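Local coordinates for interpain A (PDB 3BB7), which probably cleaves proteins as a C10-family cysteine protease, represented here by a proenzyme fragment holding part of the pro-region and the catalytic domain, at residues W237-I240 / V241-E244. The protein carries 1 engineered substitution. Residues are numbered along the deposited sequence; the frame is centred on the assembly and turned at random. Where two conformers were deposited one is given.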
loop_
_atom_site.group_PDB
_atom_site.type_symbol
_atom_site.label_atom_id
_atom_site.label_comp_id
_atom_site.label_asym_id
_atom_site.label_seq_id
_atom_site.Cartn_x
_atom_site.Cartn_y
_atom_site.Cartn_z
ATOM N N TRP A 237 12.328 -7.163 11.129
ATOM C CA TRP A 237 11.308 -6.744 10.171
ATOM C C TRP A 237 11.938 -6.347 8.814
ATOM O O TRP A 237 11.466 -6.788 7.755
ATOM C CB TRP A 237 10.573 -5.544 10.768
ATOM C CG TRP A 237 9.363 -5.099 10.038
ATOM C CD1 TRP A 237 9.229 -3.949 9.301
ATOM C CD2 TRP A 237 8.097 -5.767 9.977
ATOM N NE1 TRP A 237 7.954 -3.847 8.801
ATOM C CE2 TRP A 237 7.229 -4.943 9.215
ATOM C CE3 TRP A 237 7.598 -6.951 10.531
ATOM C CZ2 TRP A 237 5.892 -5.283 8.974
ATOM C CZ3 TRP A 237 6.273 -7.284 10.291
ATOM C CH2 TRP A 237 5.439 -6.452 9.517
ATOM N N MET A 238 13.032 -5.578 8.838
ATOM C CA MET A 238 13.618 -5.161 7.580
ATOM C C MET A 238 14.233 -6.360 6.880
ATOM O O MET A 238 14.189 -6.439 5.669
ATOM C CB MET A 238 14.658 -4.066 7.777
ATOM C CG MET A 238 14.076 -2.745 8.222
ATOM S SD MET A 238 12.639 -2.182 7.303
ATOM C CE MET A 238 13.238 -2.059 5.611
ATOM N N ASP A 239 14.743 -7.345 7.613
ATOM C CA ASP A 239 15.250 -8.551 6.926
ATOM C C ASP A 239 14.139 -9.319 6.182
ATOM O O ASP A 239 14.395 -9.878 5.103
ATOM C CB ASP A 239 16.002 -9.444 7.915
ATOM C CG ASP A 239 17.437 -8.945 8.172
ATOM O OD1 ASP A 239 18.095 -9.495 9.084
ATOM O OD2 ASP A 239 17.915 -7.997 7.470
ATOM N N ILE A 240 12.927 -9.326 6.729
ATOM C CA ILE A 240 11.808 -9.927 6.011
ATOM C C ILE A 240 11.560 -9.148 4.722
ATOM O O ILE A 240 11.395 -9.741 3.648
ATOM C CB ILE A 240 10.519 -9.965 6.874
ATOM C CG1 ILE A 240 10.730 -10.925 8.046
ATOM C CG2 ILE A 240 9.331 -10.383 6.026
ATOM C CD1 ILE A 240 9.641 -10.840 9.089
ATOM N N VAL A 241 11.493 -7.820 4.818
ATOM C CA VAL A 241 11.303 -6.996 3.623
ATOM C C VAL A 241 12.389 -7.264 2.569
ATOM O O VAL A 241 12.071 -7.547 1.386
ATOM C CB VAL A 241 11.247 -5.504 3.970
ATOM C CG1 VAL A 241 11.168 -4.655 2.679
ATOM C CG2 VAL A 241 10.012 -5.220 4.885
ATOM N N PHE A 242 13.660 -7.214 2.965
ATOM C CA PHE A 242 14.735 -7.444 1.977
ATOM C C PHE A 242 14.706 -8.832 1.374
ATOM O O PHE A 242 14.921 -8.998 0.172
ATOM C CB PHE A 242 16.112 -7.163 2.560
ATOM C CG PHE A 242 16.283 -5.777 3.126
ATOM C CD1 PHE A 242 15.739 -4.647 2.490
ATOM C CD2 PHE A 242 17.020 -5.613 4.302
ATOM C CE1 PHE A 242 15.936 -3.359 3.039
ATOM C CE2 PHE A 242 17.233 -4.350 4.859
ATOM C CZ PHE A 242 16.697 -3.215 4.229
ATOM N N SER A 243 14.456 -9.839 2.206
ATOM C CA SER A 243 14.410 -11.208 1.725
ATOM C C SER A 243 13.254 -11.419 0.731
ATOM O O SER A 243 13.428 -12.082 -0.334
ATOM C CB SER A 243 14.423 -12.211 2.877
ATOM O OG SER A 243 13.243 -12.142 3.639
ATOM N N GLU A 244 12.082 -10.865 1.045
ATOM C CA GLU A 244 10.948 -11.082 0.169
ATOM C C GLU A 244 11.163 -10.354 -1.161
ATOM O O GLU A 244 10.892 -10.887 -2.224
ATOM C CB GLU A 244 9.661 -10.609 0.826
ATOM C CG GLU A 244 9.204 -11.512 1.927
ATOM C CD GLU A 244 8.623 -12.805 1.450
ATOM O OE1 GLU A 244 8.333 -12.972 0.241
ATOM O OE2 GLU A 244 8.427 -13.673 2.322
#
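M238 and F242 meet one turn apart on helix 234-246. The methyl CE of M238 touches the far end of the F242 ring, 3.9 Å from CZ. Bends at chi2 and chi3 bring this terminal methyl round to the ring. CB of M238 also lies 3.9 Å from CE2 of F242. Over one ring face sits the carbonyl O of M238, 3.2 Å above the plane and offset toward the rim. The same O accepts the nearly straight bond from F242 N at 2.9 Å. D239 OD2 comes to the ring edge, 4.1 Å from F242 CD2, with the carboxylate plane turned 54° from the ring.

All four N-H groups of 241-244 bond back to the carbonyls of 237-240, the i to i+4 pattern of an alpha-helix. In one of its two conformers S243 OG lies near D239 O and I240 O, a tentative contact.

The helix belongs to the C10 peptidase domain, of the papain-like clan CA. The W237 side chain is about 10 Å from that of H267, the predicted proton acceptor. The helix packs on strands 225-228 and 312-315, at one end of a long antiparallel sheet shared by pro-part and peptidase part. W237 and I240 touch I227 and M313, and V241 touches M313. W237 NE1 is hydrogen-bonded to Y253 OH, and E244 OE1 to H249 ND1, just beyond the helix end.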